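Local coordinates for protein monomethylamine methyltransferase mtmB1 (Methanosarcina barkeri, PDB 1NTH) that catalyses the transfer of the methyl group of monomethylamine to the corrinoid cofactor of its partner protein MtmC in methanogenesis from methylamine, at residues Met58-Lys61 and Leu62-Gly66; Met37-Lys40 and Gln41-Leu45; Asp25-Asp28 and Leu29-Pro33. All blocks are in the same frame, centred on the assembly; numbering follows the deposited sequence. Where two conformers were deposited one is given.

Interaction 1: Met58-Lys61 and Leu62-Gly66; sequences MMEK and LFKAG
Glu60 and Lys64 meet one turn apart, a local i to i+4 contact on the alpha helix 56-73, which packs against helices 309-325 and 271-288 of the TIM-barrel protein. The two side chains run side by side and point the same way; Lys64 was modelled in two conformers, and its side-chain distances hold for one. Its CG sits beside its backbone N (chi1 -70°), and the extended chain passes the carbonyl of the preceding turn, with Lys64 CG 3.3 Å from Glu60 O. Lys64 CE then lies 4.0 Å from Glu60 CG, so the lysine touches through this methylene, and its ammonium group makes no salt bridge with Glu60. Beneath, Lys64 N donates to Glu60 O at 3.0 Å and Ala65 N to Lys61 O at 2.9 Å, the usual helical bonds. Leucine and phenylalanine suit the inward side: Leu62 reaches Ile276 and Val279, and the ring of Phe63 meets that of Phe325. Ala65, with only a methyl group, touches Ile276, consistent with close approach of helix 271-288. Lys61 sends NZ to Tyr43 O. With Glu60 OE2 and Lys64 NZ 4.3 Å apart in this conformer, their opposite charges may add a modest through-space attraction.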
# COMPACT_ATOMS: atom_id res chain seq x y z
N MET A 58 -42.39 28.59 7.87
CA MET A 58 -41.42 29.44 8.56
C MET A 58 -40.01 28.96 8.24
O MET A 58 -39.09 29.76 8.07
CB MET A 58 -41.67 29.40 10.07
CG MET A 58 -40.86 30.41 10.88
SD MET A 58 -41.26 32.12 10.46
CE MET A 58 -42.80 32.33 11.36
N MET A 59 -39.84 27.64 8.15
CA MET A 59 -38.54 27.07 7.83
C MET A 59 -38.09 27.47 6.44
O MET A 59 -36.92 27.80 6.22
CB MET A 59 -38.59 25.54 7.95
CG MET A 59 -38.76 25.06 9.37
SD MET A 59 -39.17 23.30 9.44
CE MET A 59 -37.64 22.59 8.84
N GLU A 60 -39.02 27.46 5.48
CA GLU A 60 -38.69 27.84 4.12
C GLU A 60 -38.27 29.30 4.06
O GLU A 60 -37.38 29.67 3.30
CB GLU A 60 -39.87 27.59 3.18
CG GLU A 60 -39.62 28.08 1.76
CD GLU A 60 -40.66 27.57 0.77
OE1 GLU A 60 -41.86 27.56 1.12
OE2 GLU A 60 -40.26 27.19 -0.35
N LYS A 61 -38.92 30.15 4.86
CA LYS A 61 -38.55 31.56 4.87
C LYS A 61 -37.17 31.73 5.48
O LYS A 61 -36.39 32.58 5.06
CB LYS A 61 -39.59 32.37 5.64
CG LYS A 61 -40.94 32.42 4.94
CD LYS A 61 -41.90 33.40 5.60
CE LYS A 61 -42.22 33.02 7.03
NZ LYS A 61 -43.09 34.03 7.69
N LEU A 62 -36.86 30.91 6.48
CA LEU A 62 -35.54 30.97 7.12
C LEU A 62 -34.48 30.55 6.11
O LEU A 62 -33.39 31.13 6.06
CB LEU A 62 -35.48 30.04 8.34
CG LEU A 62 -34.09 29.82 8.94
CD1 LEU A 62 -33.47 31.16 9.34
CD2 LEU A 62 -34.19 28.90 10.16
N PHE A 63 -34.78 29.55 5.30
CA PHE A 63 -33.82 29.10 4.30
C PHE A 63 -33.57 30.21 3.29
O PHE A 63 -32.43 30.51 2.94
CB PHE A 63 -34.33 27.85 3.56
CG PHE A 63 -33.40 27.37 2.49
CD1 PHE A 63 -32.17 26.81 2.82
CD2 PHE A 63 -33.72 27.52 1.15
CE1 PHE A 63 -31.28 26.40 1.83
CE2 PHE A 63 -32.84 27.11 0.15
CZ PHE A 63 -31.62 26.55 0.49
N LYS A 64 -34.65 30.83 2.82
CA LYS A 64 -34.53 31.91 1.85
C LYS A 64 -33.75 33.07 2.44
O LYS A 64 -32.94 33.70 1.76
CB LYS A 64 -35.91 32.38 1.40
CG LYS A 64 -36.64 31.36 0.53
CD LYS A 64 -38.00 31.89 0.10
CE LYS A 64 -38.70 30.92 -0.83
NZ LYS A 64 -40.04 31.42 -1.26
N ALA A 65 -33.98 33.35 3.72
CA ALA A 65 -33.27 34.43 4.41
C ALA A 65 -31.77 34.14 4.47
O ALA A 65 -30.95 35.01 4.19
CB ALA A 65 -33.83 34.61 5.82
N GLY A 66 -31.43 32.91 4.84
CA GLY A 66 -30.03 32.53 4.92
C GLY A 66 -29.34 32.61 3.56
O GLY A 66 -28.20 33.07 3.46

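Interaction 2: Met37-Lys40 and Gln41-Leu45; sequences MELK and QKYGL
Leu39 and Tyr43 stand side by side, pointing the same way, where helix 24-42 ends in a Schellman motif. Leu39 CD2 touches the ring at Tyr43 CE1, 4.0 Å away, an apolar contact between one methyl branch and the ring's rim. The carbonyl oxygen of Leu39 also approaches that rim, lying in the ring plane 3.4 Å from Tyr43 CD1. The same oxygen accepts a hydrogen bond from Tyr43 N at 3.0 Å. A chi1 of -74° puts the tyrosine CG beside its backbone N, so that the CD1 edge lies next to the Leu39 carbonyl while the ring extends outward alongside Leu39. Amphipathic tyrosine suits the place, since its ring packs on Lys64 and Ala65 of helix 56-73 while OH bonds to Glu68; in one of its two modelled conformers, Lys42 forms a salt bridge with the same carboxylate. Leu39, buried, fits between that helix and Ile276 of helix 271-288.

Gly44 follows with positive phi (55°), a backbone shape that glycine adopts readily because it has no CB. The turn brings the next residue back to the helix, and Leu45 N donates to Lys40 O at 3.0 Å, lying in the carbonyl plane. Leu45 directs its CB toward the last turn and its side chain reaches Glu272 and Ile276, so a hydrophobic residue suits the chain here. Lys40 meets Leu45 differently, alongside its backbone: CG is anti to the backbone N (chi1 176°), and the fully extended chain brings Lys40 CE to 3.8 Å from Leu45 O.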
# COMPACT_ATOMS: atom_id res chain seq x y z
N MET A 37 -31.01 41.94 10.31
CA MET A 37 -32.18 42.64 10.82
C MET A 37 -33.22 42.81 9.72
O MET A 37 -34.41 42.58 9.94
CB MET A 37 -31.75 44.02 11.33
CG MET A 37 -32.88 44.84 11.92
SD MET A 37 -32.29 46.44 12.52
CE MET A 37 -32.01 46.07 14.24
N GLU A 38 -32.76 43.20 8.54
CA GLU A 38 -33.63 43.40 7.39
C GLU A 38 -34.33 42.11 6.98
O GLU A 38 -35.55 42.08 6.77
CB GLU A 38 -32.80 43.93 6.21
CG GLU A 38 -33.55 43.99 4.89
CD GLU A 38 -32.66 44.44 3.74
OE1 GLU A 38 -31.42 44.47 3.91
OE2 GLU A 38 -33.21 44.75 2.66
N LEU A 39 -33.57 41.03 6.87
CA LEU A 39 -34.13 39.75 6.46
C LEU A 39 -35.08 39.16 7.50
O LEU A 39 -36.09 38.54 7.14
CB LEU A 39 -33.00 38.77 6.15
CG LEU A 39 -32.13 39.24 4.97
CD1 LEU A 39 -30.95 38.29 4.79
CD2 LEU A 39 -32.97 39.30 3.70
N LYS A 40 -34.79 39.36 8.78
CA LYS A 40 -35.67 38.84 9.82
C LYS A 40 -37.06 39.46 9.68
O LYS A 40 -38.07 38.76 9.73
CB LYS A 40 -35.13 39.15 11.22
CG LYS A 40 -36.09 38.70 12.32
CD LYS A 40 -35.63 39.12 13.70
CE LYS A 40 -36.65 38.69 14.75
NZ LYS A 40 -36.24 39.08 16.12
N GLN A 41 -37.10 40.77 9.49
CA GLN A 41 -38.38 41.47 9.36
C GLN A 41 -39.05 41.20 8.02
O GLN A 41 -40.26 40.95 7.97
CB GLN A 41 -38.17 42.97 9.57
CG GLN A 41 -39.46 43.80 9.56
CD GLN A 41 -40.54 43.27 10.50
OE1 GLN A 41 -40.25 42.71 11.55
NE2 GLN A 41 -41.79 43.47 10.11
N LYS A 42 -38.29 41.25 6.93
CA LYS A 42 -38.85 41.00 5.61
C LYS A 42 -39.51 39.64 5.49
O LYS A 42 -40.55 39.50 4.85
CB LYS A 42 -37.75 41.12 4.55
CG LYS A 42 -38.12 40.56 3.18
CD LYS A 42 -36.91 40.53 2.25
CE LYS A 42 -37.25 39.86 0.93
NZ LYS A 42 -36.09 39.83 -0.01
N TYR A 43 -38.92 38.62 6.12
CA TYR A 43 -39.50 37.28 6.07
C TYR A 43 -40.36 36.97 7.29
O TYR A 43 -40.92 35.88 7.40
CB TYR A 43 -38.39 36.22 5.93
CG TYR A 43 -37.78 36.18 4.55
CD1 TYR A 43 -36.59 36.84 4.27
CD2 TYR A 43 -38.41 35.49 3.52
CE1 TYR A 43 -36.03 36.82 2.99
CE2 TYR A 43 -37.87 35.46 2.23
CZ TYR A 43 -36.68 36.13 1.98
OH TYR A 43 -36.14 36.09 0.72
N GLY A 44 -40.47 37.94 8.19
CA GLY A 44 -41.28 37.76 9.39
C GLY A 44 -40.90 36.55 10.22
O GLY A 44 -41.78 35.83 10.70
N LEU A 45 -39.61 36.32 10.39
CA LEU A 45 -39.16 35.18 11.17
C LEU A 45 -39.49 35.30 12.65
O LEU A 45 -39.20 36.31 13.29
CB LEU A 45 -37.65 34.97 10.99
CG LEU A 45 -37.19 34.79 9.54
CD1 LEU A 45 -35.68 34.54 9.52
CD2 LEU A 45 -37.93 33.62 8.90

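Interaction 3: Asp25-Asp28 and Leu29-Pro33; sequences DDWD and LMKIP
Trp27 and Ile32 pack together across a widened, pi-type turn near the start of helix 24-42. From Ile32 CB, 3.5 Å from Trp27 O, the chain rises toward the indole. CG1, placed beside the backbone N (chi1 -68°), lies over one face of the five-membered ring, 3.7 Å from its centroid and 22° off the normal, in a CH-pi contact. Ile32 CG1 is 3.4 Å from Trp27 NE1. Ile32 CD1 continues past the rim, above the plane but outside the ring outline, 3.7 Å from both Trp27 CE2 and CZ2; the isoleucine also touches Met69 and Leu236. Lys31 crosses the indole at about a right angle, its CD 3.6 Å from Trp27 CE3. The packing goes with a widened turn: Lys31 N bonds to Asp26 O and Ile32 N to Trp27 O, both i to i+5, the latter at 3.0 Å. Proline suits the kink that follows, having no N-H to donate, and Pro33 CD sits 3.2 Å from Asp28 O. Asp28 OD1 forms a salt bridge with Lys237. The indole combines two kinds of chemistry: NE1 is bonded to Glu235 O, while one face accepts the CH-pi contact from Ile32 CG1, which together probably help fix its orientation.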
# COMPACT_ATOMS: atom_id res chain seq x y z
N ASP A 25 -14.86 46.95 10.90
CA ASP A 25 -15.94 47.54 11.69
C ASP A 25 -17.16 47.79 10.80
O ASP A 25 -18.30 47.63 11.25
CB ASP A 25 -15.49 48.86 12.33
CG ASP A 25 -14.81 48.65 13.67
OD1 ASP A 25 -14.62 47.48 14.07
OD2 ASP A 25 -14.47 49.65 14.34
N ASP A 26 -16.92 48.18 9.55
CA ASP A 26 -18.03 48.41 8.63
C ASP A 26 -18.77 47.10 8.42
O ASP A 26 -19.98 47.08 8.23
CB ASP A 26 -17.54 48.92 7.27
CG ASP A 26 -17.06 50.36 7.31
OD1 ASP A 26 -17.64 51.17 8.06
OD2 ASP A 26 -16.11 50.68 6.56
N TRP A 27 -18.02 46.00 8.46
CA TRP A 27 -18.61 44.69 8.26
C TRP A 27 -19.35 44.20 9.51
O TRP A 27 -20.53 43.86 9.44
CB TRP A 27 -17.52 43.68 7.88
CG TRP A 27 -18.05 42.32 7.48
CD1 TRP A 27 -18.05 41.18 8.24
CD2 TRP A 27 -18.63 41.97 6.22
NE1 TRP A 27 -18.59 40.14 7.52
CE2 TRP A 27 -18.95 40.59 6.28
CE3 TRP A 27 -18.90 42.68 5.04
CZ2 TRP A 27 -19.54 39.92 5.21
CZ3 TRP A 27 -19.49 42.00 3.97
CH2 TRP A 27 -19.80 40.63 4.06
N ASP A 28 -18.65 44.20 10.64
CA ASP A 28 -19.22 43.72 11.90
C ASP A 28 -20.30 44.59 12.53
O ASP A 28 -21.25 44.07 13.10
CB ASP A 28 -18.13 43.55 12.96
CG ASP A 28 -17.00 42.66 12.50
OD1 ASP A 28 -17.25 41.75 11.69
OD2 ASP A 28 -15.87 42.87 12.98
N LEU A 29 -20.12 45.90 12.45
CA LEU A 29 -21.05 46.83 13.08
C LEU A 29 -22.10 47.45 12.17
O LEU A 29 -22.93 48.24 12.63
CB LEU A 29 -20.26 47.94 13.77
CG LEU A 29 -19.09 47.47 14.65
CD1 LEU A 29 -18.39 48.67 15.25
CD2 LEU A 29 -19.60 46.54 15.74
N MET A 30 -22.08 47.09 10.89
CA MET A 30 -23.04 47.65 9.95
C MET A 30 -23.60 46.67 8.92
O MET A 30 -24.77 46.31 8.99
CB MET A 30 -22.42 48.85 9.23
CG MET A 30 -23.31 49.49 8.17
SD MET A 30 -22.60 50.99 7.47
CE MET A 30 -21.37 50.29 6.35
N LYS A 31 -22.77 46.23 7.98
CA LYS A 31 -23.25 45.33 6.93
C LYS A 31 -23.95 44.06 7.42
O LYS A 31 -25.07 43.77 7.01
CB LYS A 31 -22.10 44.98 5.99
CG LYS A 31 -21.61 46.18 5.18
CD LYS A 31 -20.50 45.81 4.22
CE LYS A 31 -19.99 47.03 3.47
NZ LYS A 31 -21.06 47.66 2.65
N ILE A 32 -23.30 43.32 8.31
CA ILE A 32 -23.89 42.09 8.83
C ILE A 32 -25.15 42.32 9.67
O ILE A 32 -26.21 41.78 9.37
CB ILE A 32 -22.86 41.28 9.65
CG1 ILE A 32 -21.76 40.75 8.72
CG2 ILE A 32 -23.54 40.13 10.39
CD1 ILE A 32 -22.28 39.82 7.64
N PRO A 33 -25.05 43.14 10.74
CA PRO A 33 -26.26 43.37 11.54
C PRO A 33 -27.43 43.97 10.77
O PRO A 33 -28.58 43.63 11.03
CB PRO A 33 -25.75 44.26 12.68
CG PRO A 33 -24.60 44.99 12.06
CD PRO A 33 -23.91 43.89 11.27

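In the fold
Along the chain the order is interaction 3, interaction 2, interaction 1. Interactions 3 and 2 share helix 24-42, interaction 3 near its start and interaction 2 at its end, with centres about 17 Å apart; interaction 1 lies on the next helix, 56-73. Interactions 1 and 2 touch, their centres about 10 Å apart, through Ala65 O against Leu39 CD1 and Met58 CE against Gly44 O. Interactions 1 and 3 stay apart, about 10 Å between nearest atoms, yet Met69 and Cys73 of helix 56-73 reach interaction 3. The two consecutive helices thus pack together at the periphery of the TIM-barrel subunit, and Ile276 of helix 271-288 touches both interactions 1 and 2.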